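Synaptic vesicle membrane protein VAT-1 homolog-like (Homo sapiens, PDB 4A27) probably acts as an oxidoreductase of the quinone oxidoreductase branch of the zinc-containing alcohol dehydrogenase family, although its substrate is not established. Local coordinates at residues Gly31-Arg36 with Thr103-Val108; Glu67-Val72 with Glu119-Pro124; Phe107-Pro112 with Leu292-Val297. One frame throughout, in Å; residues are numbered along the deposited sequence.

Overall arrangement
Strand 32-42 comes early in the chain and pairs with strand 67-75 as well as with strand 100-104. Interaction 1 closes the longer of these loops, bringing residues 103-108 back beside 31-36. Interaction 2 starts inside that loop, on strand 67-75, and ends beyond it at residues 119-124, so the two contacts cross; they also touch, through Ile35 and Gly70. Interaction 3 begins on Phe107 and Val108, where interaction 1 ends, and spans 179 residues to helix 290-305; it crosses interaction 2 in turn. Interaction 1 thus lies within the GroES-like fold, interaction 2 sets residues 119-124 against its sheet, and interaction 3 joins it to a helix that follows the last strand of the Rossmann-type parallel sheet.

Interaction 1 of 3, residues Gly31-Arg36 with Thr103-Val108. With EDO (1,2-ethanediol), chain D.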
ATOM      1  N   GLY A  31     -10.962 -32.382  10.530  1.00 82.56           N
ATOM      2  CA  GLY A  31     -10.058 -31.279  10.196  1.00 88.48           C
ATOM      3  C   GLY A  31      -9.639 -30.379  11.358  1.00 74.21           C
ATOM      4  O   GLY A  31      -9.014 -29.346  11.125  1.00 66.93           O
ATOM      5  N   GLU A  32      -9.971 -30.758  12.599  1.00 63.15           N
ATOM      6  CA  GLU A  32      -9.567 -29.998  13.788  1.00 60.46           C
ATOM      7  C   GLU A  32      -8.527 -30.808  14.530  1.00 66.93           C
ATOM      8  O   GLU A  32      -8.360 -31.995  14.263  1.00 68.58           O
ATOM      9  CB  GLU A  32     -10.756 -29.739  14.715  1.00 55.97           C
ATOM     10  CG  GLU A  32     -11.837 -28.844  14.114  1.00 62.38           C
ATOM     11  CD  GLU A  32     -12.906 -28.467  15.137  1.00 80.65           C
ATOM     12  OE1 GLU A  32     -13.117 -29.234  16.112  1.00 79.66           O
ATOM     13  OE2 GLU A  32     -13.531 -27.396  14.967  1.00 75.62           O
ATOM     14  N   LEU A  33      -7.789 -30.172  15.432  1.00 62.84           N
ATOM     15  CA  LEU A  33      -7.094 -30.936  16.452  1.00 66.82           C
ATOM     16  C   LEU A  33      -7.396 -30.389  17.845  1.00 61.37           C
ATOM     17  O   LEU A  33      -7.962 -29.303  17.992  1.00 55.99           O
ATOM     18  CB  LEU A  33      -5.596 -31.091  16.153  1.00 80.29           C
ATOM     19  CG  LEU A  33      -4.763 -29.877  15.782  1.00 76.09           C
ATOM     20  CD1 LEU A  33      -4.392 -29.183  17.071  1.00 75.17           C
ATOM     21  CD2 LEU A  33      -3.524 -30.253  14.988  1.00 70.13           C
ATOM     22  N   LYS A  34      -7.082 -31.212  18.840  1.00 60.70           N
ATOM     23  CA  LYS A  34      -7.328 -30.933  20.233  1.00 61.17           C
ATOM     24  C   LYS A  34      -5.998 -30.607  20.875  1.00 53.16           C
ATOM     25  O   LYS A  34      -5.031 -31.375  20.731  1.00 57.27           O
ATOM     26  CB  LYS A  34      -7.932 -32.175  20.889  1.00 56.74           C
ATOM     27  CG  LYS A  34      -8.326 -32.017  22.351  1.00 60.71           C
ATOM     28  CD  LYS A  34      -8.775 -33.389  22.914  1.00 56.73           C
ATOM     29  CE  LYS A  34      -9.106 -33.372  24.404  1.00 65.85           C
ATOM     30  NZ  LYS A  34      -9.647 -34.703  24.873  1.00 75.15           N
ATOM     31  N   ILE A  35      -5.960 -29.483  21.594  1.00 58.37           N
ATOM     32  CA  ILE A  35      -4.731 -28.954  22.193  1.00 50.47           C
ATOM     33  C   ILE A  35      -4.886 -28.836  23.694  1.00 45.40           C
ATOM     34  O   ILE A  35      -5.861 -28.244  24.200  1.00 48.95           O
ATOM     35  CB  ILE A  35      -4.338 -27.508  21.628  1.00 45.62           C
ATOM     36  CG1 ILE A  35      -4.002 -27.560  20.145  1.00 53.33           C
ATOM     37  CG2 ILE A  35      -3.120 -26.976  22.414  1.00 49.47           C
ATOM     38  CD1 ILE A  35      -3.770 -26.199  19.439  1.00 53.01           C
ATOM     39  N   ARG A  36      -3.916 -29.400  24.407  1.00 48.61           N
ATOM     40  CA  ARG A  36      -3.813 -29.286  25.858  1.00 52.23           C
ATOM     41  C   ARG A  36      -3.038 -27.994  26.084  1.00 56.91           C
ATOM     42  O   ARG A  36      -1.854 -27.932  25.762  1.00 45.84           O
ATOM     43  CB  ARG A  36      -3.072 -30.510  26.423  1.00 53.31           C
ATOM     44  CG  ARG A  36      -2.637 -30.442  27.903  1.00 59.52           C
ATOM     45  CD  ARG A  36      -3.794 -30.413  28.884  1.00 77.15           C
ATOM     46  NE  ARG A  36      -4.357 -31.765  29.001  1.00 80.36           N
ATOM     47  CZ  ARG A  36      -5.138 -32.191  29.988  1.00 90.36           C
ATOM     48  NH1 ARG A  36      -5.487 -31.392  30.995  1.00 75.11           N
ATOM     49  NH2 ARG A  36      -5.577 -33.444  29.967  1.00110.27           N
ATOM     50  N   THR A 103      -9.409 -26.585  17.512  1.00 52.04           N
ATOM     51  CA  THR A 103      -9.370 -25.549  16.460  1.00 50.13           C
ATOM     52  C   THR A 103      -8.990 -26.173  15.101  1.00 46.63           C
ATOM     53  O   THR A 103      -8.221 -27.158  15.057  1.00 50.11           O
ATOM     54  CB  THR A 103      -8.359 -24.390  16.837  1.00 56.46           C
ATOM     55  OG1 THR A 103      -8.632 -23.194  16.072  1.00 47.71           O
ATOM     56  CG2 THR A 103      -6.907 -24.842  16.644  1.00 42.18           C
ATOM     57  N   PRO A 104      -9.537 -25.619  13.997  1.00 50.32           N
ATOM     58  CA  PRO A 104      -9.213 -26.147  12.671  1.00 50.13           C
ATOM     59  C   PRO A 104      -7.708 -26.130  12.408  1.00 55.68           C
ATOM     60  O   PRO A 104      -7.023 -25.187  12.786  1.00 49.92           O
ATOM     61  CB  PRO A 104      -9.959 -25.208  11.723  1.00 51.44           C
ATOM     62  CG  PRO A 104     -11.096 -24.684  12.507  1.00 47.12           C
ATOM     63  CD  PRO A 104     -10.578 -24.566  13.930  1.00 50.30           C
ATOM     64  N   VAL A 105      -7.206 -27.185  11.779  1.00 51.17           N
ATOM     65  CA  VAL A 105      -5.787 -27.385  11.599  1.00 50.38           C
ATOM     66  C   VAL A 105      -5.098 -26.233  10.814  1.00 58.48           C
ATOM     67  O   VAL A 105      -3.892 -26.026  10.963  1.00 53.04           O
ATOM     68  CB  VAL A 105      -5.509 -28.739  10.876  1.00 63.97           C
ATOM     69  CG1 VAL A 105      -5.909 -28.641   9.390  1.00 57.00           C
ATOM     70  CG2 VAL A 105      -4.059 -29.173  11.033  1.00 59.53           C
ATOM     71  N   GLU A 106      -5.847 -25.481   9.996  1.00 54.08           N
ATOM     72  CA  GLU A 106      -5.226 -24.405   9.238  1.00 52.64           C
ATOM     73  C   GLU A 106      -4.742 -23.275  10.143  1.00 67.04           C
ATOM     74  O   GLU A 106      -3.917 -22.489   9.706  1.00 50.10           O
ATOM     75  CB  GLU A 106      -6.085 -23.870   8.073  1.00 56.68           C
ATOM     76  CG  GLU A 106      -7.432 -23.312   8.422  1.00 52.45           C
ATOM     77  CD  GLU A 106      -8.533 -24.361   8.419  1.00 69.10           C
ATOM     78  OE1 GLU A 106      -8.219 -25.588   8.504  1.00 62.50           O
ATOM     79  OE2 GLU A 106      -9.717 -23.946   8.363  1.00 63.77           O
ATOM     80  N   PHE A 107      -5.217 -23.230  11.394  1.00 54.61           N
ATOM     81  CA  PHE A 107      -4.788 -22.217  12.345  1.00 53.96           C
ATOM     82  C   PHE A 107      -3.737 -22.678  13.355  1.00 43.05           C
ATOM     83  O   PHE A 107      -3.483 -22.000  14.357  1.00 42.07           O
ATOM     84  CB  PHE A 107      -5.994 -21.675  13.086  1.00 47.44           C
ATOM     85  CG  PHE A 107      -7.065 -21.200  12.192  1.00 52.62           C
ATOM     86  CD1 PHE A 107      -6.801 -20.240  11.209  1.00 50.51           C
ATOM     87  CD2 PHE A 107      -8.348 -21.727  12.302  1.00 53.87           C
ATOM     88  CE1 PHE A 107      -7.812 -19.787  10.374  1.00 55.56           C
ATOM     89  CE2 PHE A 107      -9.364 -21.305  11.468  1.00 55.02           C
ATOM     90  CZ  PHE A 107      -9.111 -20.339  10.501  1.00 55.94           C
ATOM     91  N   VAL A 108      -3.106 -23.809  13.083  1.00 45.84           N
ATOM     92  CA  VAL A 108      -2.166 -24.397  14.020  1.00 44.21           C
ATOM     93  C   VAL A 108      -0.786 -24.450  13.416  1.00 46.00           C
ATOM     94  O   VAL A 108      -0.636 -24.726  12.229  1.00 48.89           O
ATOM     95  CB  VAL A 108      -2.606 -25.845  14.441  1.00 48.88           C
ATOM     96  CG1 VAL A 108      -1.651 -26.395  15.475  1.00 46.87           C
ATOM     97  CG2 VAL A 108      -4.018 -25.834  14.978  1.00 48.22           C
TER
HETATM   98  C1  EDO D1388      -1.620 -28.950  33.221  1.00 70.50           C
HETATM   99  O1  EDO D1388      -1.335 -28.708  31.828  1.00 85.99           O
HETATM  100  C2  EDO D1388      -2.984 -28.377  33.643  1.00 64.98           C
HETATM  101  O2  EDO D1388      -4.012 -28.810  32.725  1.00 85.23           O
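Leu33 and Thr103 face each other as an antiparallel hydrogen-bonded pair, joining strands 32-42 and 100-104 in the GroES-like fold. Leu33 N gives its hydrogen to Thr103 O at 3.1 Å, and Thr103 N returns the bond to Leu33 O. A third bond, from Val105 N to Gly31 O at 2.9 Å, carries the pairing past Pro104, which has no N-H to give. Glu32 and Pro104 form the non-hydrogen-bonded pair between these bonds, with CA atoms 4.0 Å apart and side chains diverging.

Apolar branches fill the side occupied by Leu33. With CG lying between the backbone N and the carbonyl carbon (chi1 49°), Leu33 splits its methyls: CD1 meets Val108 CG2 tip to tip at 4.0 Å, while CD2 reaches Val105 CG2 where the two side chains cross nearly at right angles. Branched aliphatic residues suit this layer, which Tyr82 and Val88 extend. Polar groups have partners farther out: Thr103 OG1 bonds to Phe91 O, and Glu32 OE1 takes the N-H of Gln29. Two residues on from Leu33, Ile35 CD1 comes within 4.5 Å of Val108 CG2.

Interaction 2 of 3, residues Glu67-Val72 with Glu119-Pro124; sequences ECSGIV and EAAAFP
Glu67 reaches across to Ala121 and Pro124 from the first residue of strand 67-75, so that residues 119-124, which run from helix 117-121 into helix 124-137, pack against the sheet of the GroES-like fold.

The polar contacts gather round its carboxylate. With CG opposite the backbone N (chi1 171°) and the chain extended beyond it, the acid is carried past the backbone of Ala121 to the start of helix 124-137. There OE2 accepts from Met125 N and from a water at 2.6 Å; the same water gives a weak bond to Ala122 O, 2.9 Å away. An acceptor suits this place, since the first turn of a helix offers backbone N-H groups that its own turns do not use. OE1 faces a different set, a salt bridge to Lys337 and a hydrogen bond from Asn43. Ala121 O lies 3.3 Å from OE2, but two acceptors cannot bond; the lysine and the N-H donors probably offset the repulsion. A glutamine in place of Glu67 would probably leave Lys337 without its counter-charge and could turn an amide N-H toward Met125 N or Asn43.

Van der Waals contacts do the rest. Pro124 crosses the glutamate side chain obliquely, its CD coming to 3.2 Å from Glu67 OE2, and its ring CG also meets Glu67 CG. Farther along the strand the packing is close, and small residues suit it: Ala120 CB sits 3.7 Å from Ser69 CB, while the methyl of Ala121 also lies against Ala39 on the neighbouring strand. The Ser69 hydroxyl is bonded to Phe117 O, one turn of chain before Ala121, whose CB lies 3.8 Å from Ser69 OG.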
ATOM      1  N   GLU A  67      -5.562 -16.818  21.192  1.00 35.62           N
ATOM      2  CA  GLU A  67      -4.147 -17.169  20.930  1.00 37.47           C
ATOM      3  C   GLU A  67      -3.710 -18.042  22.062  1.00 37.12           C
ATOM      4  O   GLU A  67      -3.909 -17.684  23.203  1.00 37.49           O
ATOM      5  CB  GLU A  67      -3.351 -15.873  20.905  1.00 40.47           C
ATOM      6  CG  GLU A  67      -1.858 -15.952  20.851  1.00 54.22           C
ATOM      7  CD  GLU A  67      -1.257 -14.542  20.859  1.00 46.53           C
ATOM      8  OE1 GLU A  67      -1.766 -13.636  21.580  1.00 42.85           O
ATOM      9  OE2 GLU A  67      -0.320 -14.353  20.096  1.00 40.98           O
ATOM     10  N   CYS A  68      -3.132 -19.199  21.762  1.00 36.37           N
ATOM     11  CA  CYS A  68      -2.671 -20.087  22.779  1.00 35.85           C
ATOM     12  C   CYS A  68      -1.513 -20.922  22.261  1.00 36.35           C
ATOM     13  O   CYS A  68      -1.200 -20.914  21.063  1.00 38.65           O
ATOM     14  CB  CYS A  68      -3.817 -21.002  23.239  1.00 46.44           C
ATOM     15  SG  CYS A  68      -4.279 -22.272  21.981  1.00 48.36           S
ATOM     16  N   SER A  69      -0.867 -21.639  23.185  1.00 39.45           N
ATOM     17  CA  SER A  69       0.126 -22.658  22.811  1.00 39.20           C
ATOM     18  C   SER A  69      -0.069 -23.868  23.716  1.00 45.41           C
ATOM     19  O   SER A  69      -0.593 -23.769  24.826  1.00 37.55           O
ATOM     20  CB  SER A  69       1.557 -22.123  22.938  1.00 38.30           C
ATOM     21  OG  SER A  69       1.861 -21.814  24.303  1.00 42.67           O
ATOM     22  N   GLY A  70       0.331 -25.030  23.226  1.00 42.16           N
ATOM     23  CA  GLY A  70       0.264 -26.224  24.038  1.00 43.75           C
ATOM     24  C   GLY A  70       0.660 -27.484  23.260  1.00 50.22           C
ATOM     25  O   GLY A  70       1.410 -27.419  22.277  1.00 46.74           O
ATOM     26  N   ILE A  71       0.164 -28.632  23.726  1.00 52.68           N
ATOM     27  CA  ILE A  71       0.536 -29.965  23.205  1.00 60.20           C
ATOM     28  C   ILE A  71      -0.674 -30.614  22.524  1.00 56.55           C
ATOM     29  O   ILE A  71      -1.779 -30.587  23.076  1.00 55.73           O
ATOM     30  CB  ILE A  71       1.077 -30.860  24.349  1.00 58.35           C
ATOM     31  CG1 ILE A  71       2.337 -30.238  24.937  1.00 54.94           C
ATOM     32  CG2 ILE A  71       1.407 -32.279  23.871  1.00 56.48           C
ATOM     33  CD1 ILE A  71       2.929 -31.037  26.135  1.00 53.44           C
ATOM     34  N   VAL A  72      -0.481 -31.083  21.289  1.00 52.53           N
ATOM     35  CA  VAL A  72      -1.510 -31.832  20.577  1.00 51.98           C
ATOM     36  C   VAL A  72      -1.798 -33.110  21.340  1.00 53.67           C
ATOM     37  O   VAL A  72      -0.925 -33.987  21.515  1.00 65.16           O
ATOM     38  CB  VAL A  72      -1.100 -32.206  19.135  1.00 52.92           C
ATOM     39  CG1 VAL A  72      -2.221 -33.006  18.450  1.00 48.65           C
ATOM     40  CG2 VAL A  72      -0.747 -30.974  18.336  1.00 53.69           C
ATOM     41  N   GLU A 119       6.746 -18.113  25.395  1.00 36.74           N
ATOM     42  CA  GLU A 119       7.142 -17.407  24.160  1.00 41.25           C
ATOM     43  C   GLU A 119       6.179 -17.634  22.997  1.00 42.64           C
ATOM     44  O   GLU A 119       5.907 -16.703  22.218  1.00 33.60           O
ATOM     45  CB  GLU A 119       8.504 -17.892  23.677  1.00 49.14           C
ATOM     46  CG  GLU A 119       9.669 -17.107  24.148  1.00 59.92           C
ATOM     47  CD  GLU A 119      10.975 -17.583  23.502  1.00 56.00           C
ATOM     48  OE1 GLU A 119      11.271 -18.796  23.526  1.00 83.46           O
ATOM     49  OE2 GLU A 119      11.705 -16.740  22.977  1.00 62.29           O
ATOM     50  N   ALA A 120       5.755 -18.901  22.827  1.00 33.80           N
ATOM     51  CA  ALA A 120       4.936 -19.308  21.713  1.00 34.08           C
ATOM     52  C   ALA A 120       3.553 -18.647  21.741  1.00 37.08           C
ATOM     53  O   ALA A 120       3.037 -18.283  20.690  1.00 35.44           O
ATOM     54  CB  ALA A 120       4.782 -20.892  21.646  1.00 37.02           C
ATOM     55  N   ALA A 121       2.984 -18.480  22.933  1.00 34.36           N
ATOM     56  CA  ALA A 121       1.677 -17.821  23.088  1.00 35.29           C
ATOM     57  C   ALA A 121       1.823 -16.343  22.908  1.00 31.61           C
ATOM     58  O   ALA A 121       0.841 -15.632  22.872  1.00 38.20           O
ATOM     59  CB  ALA A 121       1.084 -18.084  24.496  1.00 30.18           C
ATOM     60  N   ALA A 122       3.068 -15.872  22.973  1.00 36.85           N
ATOM     61  CA  ALA A 122       3.377 -14.477  22.734  1.00 34.46           C
ATOM     62  C   ALA A 122       3.654 -14.158  21.289  1.00 33.76           C
ATOM     63  O   ALA A 122       3.902 -12.995  20.961  1.00 37.37           O
ATOM     64  CB  ALA A 122       4.591 -14.104  23.546  1.00 35.17           C
ATOM     65  N   PHE A 123       3.765 -15.195  20.462  1.00 36.40           N
ATOM     66  CA  PHE A 123       4.344 -15.093  19.113  1.00 36.12           C
ATOM     67  C   PHE A 123       3.313 -14.681  17.989  1.00 48.99           C
ATOM     68  O   PHE A 123       3.453 -13.614  17.400  1.00 37.30           O
ATOM     69  CB  PHE A 123       5.002 -16.422  18.780  1.00 42.26           C
ATOM     70  CG  PHE A 123       5.934 -16.378  17.638  1.00 43.69           C
ATOM     71  CD1 PHE A 123       7.212 -15.867  17.799  1.00 53.00           C
ATOM     72  CD2 PHE A 123       5.553 -16.836  16.384  1.00 51.53           C
ATOM     73  CE1 PHE A 123       8.106 -15.827  16.728  1.00 60.29           C
ATOM     74  CE2 PHE A 123       6.454 -16.801  15.304  1.00 62.26           C
ATOM     75  CZ  PHE A 123       7.732 -16.299  15.493  1.00 50.22           C
ATOM     76  N   PRO A 124       2.259 -15.495  17.742  1.00 46.82           N
ATOM     77  CA  PRO A 124       1.405 -15.330  16.548  1.00 51.21           C
ATOM     78  C   PRO A 124       0.685 -14.003  16.356  1.00 35.62           C
ATOM     79  O   PRO A 124       0.833 -13.390  15.314  1.00 40.54           O
ATOM     80  CB  PRO A 124       0.346 -16.451  16.675  1.00 47.82           C
ATOM     81  CG  PRO A 124       0.612 -17.138  17.924  1.00 44.52           C
ATOM     82  CD  PRO A 124       1.632 -16.410  18.716  1.00 45.60           C
TER
HETATM   83  O   HOH W   1       1.249 -12.254  20.048  1.00 30.46           O

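Interaction 3 of 3, residues Phe107-Pro112 with Leu292-Val297. With EDO (1,2-ethanediol), chain E.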
ATOM      1  N   PHE A 107      -5.217 -23.230  11.394  1.00 54.61           N
ATOM      2  CA  PHE A 107      -4.788 -22.217  12.345  1.00 53.96           C
ATOM      3  C   PHE A 107      -3.737 -22.678  13.355  1.00 43.05           C
ATOM      4  O   PHE A 107      -3.483 -22.000  14.357  1.00 42.07           O
ATOM      5  CB  PHE A 107      -5.994 -21.675  13.086  1.00 47.44           C
ATOM      6  CG  PHE A 107      -7.065 -21.200  12.192  1.00 52.62           C
ATOM      7  CD1 PHE A 107      -6.801 -20.240  11.209  1.00 50.51           C
ATOM      8  CD2 PHE A 107      -8.348 -21.727  12.302  1.00 53.87           C
ATOM      9  CE1 PHE A 107      -7.812 -19.787  10.374  1.00 55.56           C
ATOM     10  CE2 PHE A 107      -9.364 -21.305  11.468  1.00 55.02           C
ATOM     11  CZ  PHE A 107      -9.111 -20.339  10.501  1.00 55.94           C
ATOM     12  N   VAL A 108      -3.106 -23.809  13.083  1.00 45.84           N
ATOM     13  CA  VAL A 108      -2.166 -24.397  14.020  1.00 44.21           C
ATOM     14  C   VAL A 108      -0.786 -24.450  13.416  1.00 46.00           C
ATOM     15  O   VAL A 108      -0.636 -24.726  12.229  1.00 48.89           O
ATOM     16  CB  VAL A 108      -2.606 -25.845  14.441  1.00 48.88           C
ATOM     17  CG1 VAL A 108      -1.651 -26.395  15.475  1.00 46.87           C
ATOM     18  CG2 VAL A 108      -4.018 -25.834  14.978  1.00 48.22           C
ATOM     19  N   TYR A 109       0.231 -24.216  14.233  1.00 47.38           N
ATOM     20  CA  TYR A 109       1.594 -24.155  13.737  1.00 41.00           C
ATOM     21  C   TYR A 109       2.496 -24.824  14.715  1.00 44.96           C
ATOM     22  O   TYR A 109       2.440 -24.561  15.906  1.00 43.12           O
ATOM     23  CB  TYR A 109       2.064 -22.706  13.517  1.00 40.85           C
ATOM     24  CG  TYR A 109       0.990 -21.849  12.935  1.00 40.71           C
ATOM     25  CD1 TYR A 109       0.793 -21.757  11.574  1.00 42.95           C
ATOM     26  CD2 TYR A 109       0.144 -21.133  13.766  1.00 44.11           C
ATOM     27  CE1 TYR A 109      -0.229 -20.969  11.058  1.00 45.77           C
ATOM     28  CE2 TYR A 109      -0.861 -20.374  13.264  1.00 42.38           C
ATOM     29  CZ  TYR A 109      -1.077 -20.310  11.918  1.00 41.00           C
ATOM     30  OH  TYR A 109      -2.093 -19.493  11.423  1.00 44.93           O
ATOM     31  N   LYS A 110       3.330 -25.708  14.195  1.00 43.93           N
ATOM     32  CA  LYS A 110       4.300 -26.420  14.992  1.00 45.56           C
ATOM     33  C   LYS A 110       5.347 -25.454  15.434  1.00 48.71           C
ATOM     34  O   LYS A 110       5.786 -24.628  14.652  1.00 50.58           O
ATOM     35  CB  LYS A 110       4.981 -27.487  14.139  1.00 59.15           C
ATOM     36  CG  LYS A 110       4.064 -28.599  13.704  1.00 64.46           C
ATOM     37  CD  LYS A 110       4.884 -29.710  13.086  1.00 77.51           C
ATOM     38  CE  LYS A 110       4.049 -30.917  12.740  1.00 81.27           C
ATOM     39  NZ  LYS A 110       4.900 -31.983  12.136  1.00 73.03           N
ATOM     40  N   ILE A 111       5.767 -25.551  16.683  1.00 52.52           N
ATOM     41  CA  ILE A 111       6.805 -24.677  17.161  1.00 47.81           C
ATOM     42  C   ILE A 111       8.137 -25.419  17.284  1.00 45.34           C
ATOM     43  O   ILE A 111       8.192 -26.629  17.468  1.00 48.40           O
ATOM     44  CB  ILE A 111       6.399 -23.902  18.472  1.00 43.03           C
ATOM     45  CG1 ILE A 111       6.145 -24.854  19.643  1.00 44.70           C
ATOM     46  CG2 ILE A 111       5.168 -23.020  18.195  1.00 36.39           C
ATOM     47  CD1 ILE A 111       5.779 -24.161  20.967  1.00 46.86           C
ATOM     48  N   PRO A 112       9.234 -24.681  17.170  1.00 46.92           N
ATOM     49  CA  PRO A 112      10.544 -25.290  17.407  1.00 49.74           C
ATOM     50  C   PRO A 112      10.754 -25.724  18.855  1.00 57.12           C
ATOM     51  O   PRO A 112      10.192 -25.116  19.779  1.00 52.88           O
ATOM     52  CB  PRO A 112      11.536 -24.160  17.077  1.00 46.78           C
ATOM     53  CG  PRO A 112      10.739 -23.019  16.534  1.00 48.05           C
ATOM     54  CD  PRO A 112       9.315 -23.224  16.946  1.00 51.63           C
ATOM     55  N   LEU A 292      -2.257 -17.673   3.327  1.00 52.16           N
ATOM     56  CA  LEU A 292      -1.330 -16.548   3.387  1.00 49.99           C
ATOM     57  C   LEU A 292      -0.644 -16.464   4.748  1.00 41.01           C
ATOM     58  O   LEU A 292       0.593 -16.323   4.829  1.00 45.09           O
ATOM     59  CB  LEU A 292      -2.086 -15.241   3.118  1.00 51.80           C
ATOM     60  CG  LEU A 292      -1.225 -13.983   3.295  1.00 56.36           C
ATOM     61  CD1 LEU A 292      -0.037 -13.988   2.300  1.00 60.38           C
ATOM     62  CD2 LEU A 292      -2.092 -12.767   3.143  1.00 56.95           C
ATOM     63  N   ILE A 293      -1.448 -16.537   5.814  1.00 46.88           N
ATOM     64  CA  ILE A 293      -0.932 -16.358   7.171  1.00 44.46           C
ATOM     65  C   ILE A 293       0.084 -17.448   7.477  1.00 40.52           C
ATOM     66  O   ILE A 293       1.097 -17.187   8.116  1.00 52.95           O
ATOM     67  CB  ILE A 293      -2.045 -16.251   8.212  1.00 43.28           C
ATOM     68  CG1 ILE A 293      -2.826 -14.933   8.016  1.00 41.16           C
ATOM     69  CG2 ILE A 293      -1.509 -16.426   9.691  1.00 36.21           C
ATOM     70  CD1 ILE A 293      -1.931 -13.638   7.944  1.00 45.79           C
ATOM     71  N   ARG A 294      -0.131 -18.638   6.952  1.00 43.55           N
ATOM     72  CA  ARG A 294       0.800 -19.743   7.172  1.00 38.13           C
ATOM     73  C   ARG A 294       2.137 -19.440   6.537  1.00 50.08           C
ATOM     74  O   ARG A 294       3.187 -19.764   7.123  1.00 45.87           O
ATOM     75  CB  ARG A 294       0.244 -21.066   6.635  1.00 48.39           C
ATOM     76  CG  ARG A 294       1.159 -22.290   6.868  1.00 50.29           C
ATOM     77  CD  ARG A 294       0.415 -23.646   6.716  1.00 55.40           C
ATOM     78  NE  ARG A 294      -0.693 -23.681   7.664  1.00 52.00           N
ATOM     79  CZ  ARG A 294      -0.627 -24.127   8.922  1.00 46.71           C
ATOM     80  NH1 ARG A 294       0.457 -24.700   9.406  1.00 43.21           N
ATOM     81  NH2 ARG A 294      -1.682 -24.030   9.696  1.00 48.52           N
ATOM     82  N   GLY A 295       2.105 -18.863   5.332  1.00 43.32           N
ATOM     83  CA  GLY A 295       3.308 -18.313   4.711  1.00 45.31           C
ATOM     84  C   GLY A 295       4.053 -17.321   5.590  1.00 45.10           C
ATOM     85  O   GLY A 295       5.257 -17.451   5.788  1.00 45.35           O
ATOM     86  N   VAL A 296       3.332 -16.340   6.141  1.00 36.35           N
ATOM     87  CA  VAL A 296       3.928 -15.405   7.106  1.00 34.26           C
ATOM     88  C   VAL A 296       4.528 -16.111   8.316  1.00 33.40           C
ATOM     89  O   VAL A 296       5.688 -15.876   8.671  1.00 38.70           O
ATOM     90  CB  VAL A 296       2.874 -14.373   7.568  1.00 35.01           C
ATOM     91  CG1 VAL A 296       3.376 -13.518   8.772  1.00 28.90           C
ATOM     92  CG2 VAL A 296       2.468 -13.522   6.358  1.00 36.56           C
ATOM     93  N   VAL A 297       3.791 -17.041   8.913  1.00 41.15           N
ATOM     94  CA  VAL A 297       4.310 -17.761  10.107  1.00 31.25           C
ATOM     95  C   VAL A 297       5.576 -18.566   9.807  1.00 39.83           C
ATOM     96  O   VAL A 297       6.509 -18.618  10.615  1.00 35.76           O
ATOM     97  CB  VAL A 297       3.272 -18.669  10.718  1.00 35.80           C
ATOM     98  CG1 VAL A 297       3.919 -19.593  11.745  1.00 32.39           C
ATOM     99  CG2 VAL A 297       2.133 -17.855  11.356  1.00 33.12           C
TER
HETATM  100  C1  EDO E1389      -2.433 -24.139   4.745  1.00 73.36           C
HETATM  101  O1  EDO E1389      -2.434 -23.697   6.120  1.00 40.22           O
HETATM  102  C2  EDO E1389      -3.731 -23.496   4.383  1.00 78.01           C
HETATM  103  O2  EDO E1389      -3.888 -22.921   5.686  1.00 34.16           O
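Arg294 crosses to Val108 and Tyr109 from helix 290-305, which follows the last strand of the Rossmann-type parallel sheet, and so ties that helix to the GroES-like fold. The helix runs at 25° to strand 108-110, their axes 10.1 Å apart, a gap that takes a long side chain. From CB the chain leaves with CG opposite the backbone N and turns about the CG-CD bond (chi3 -58°), which swings the guanidinium toward the strand. CD and NE lie beside an ethanediol, probably from the crystallisation liquor, whose modelled approach to NE is too short to interpret. CZ lies behind the two terminal nitrogens, 3.4 Å from Val108 O; the guanidinium plane tilts 27° from the Tyr109 ring, and Tyr109 CD1 and CE1 lie over one of its faces.

At the tip, NH1 and NH2 both grip one acceptor, Val108 O, at 3.0 and 2.8 Å and nearly in the guanidinium plane; NH2 also has a weak bond to Glu106 O. A flat group with several N-H donors suits the place, since it can hold a carbonyl at its edge and lie with a face to the ring.

Apolar neighbours pack against the tyrosine. Val297 sets CG2 over the ring face, 4.0 Å from its centroid, and CG1 against Tyr109 CD1. Ile293 presents its own CG2 near the hydroxyl, 3.6 Å from Tyr109 OH.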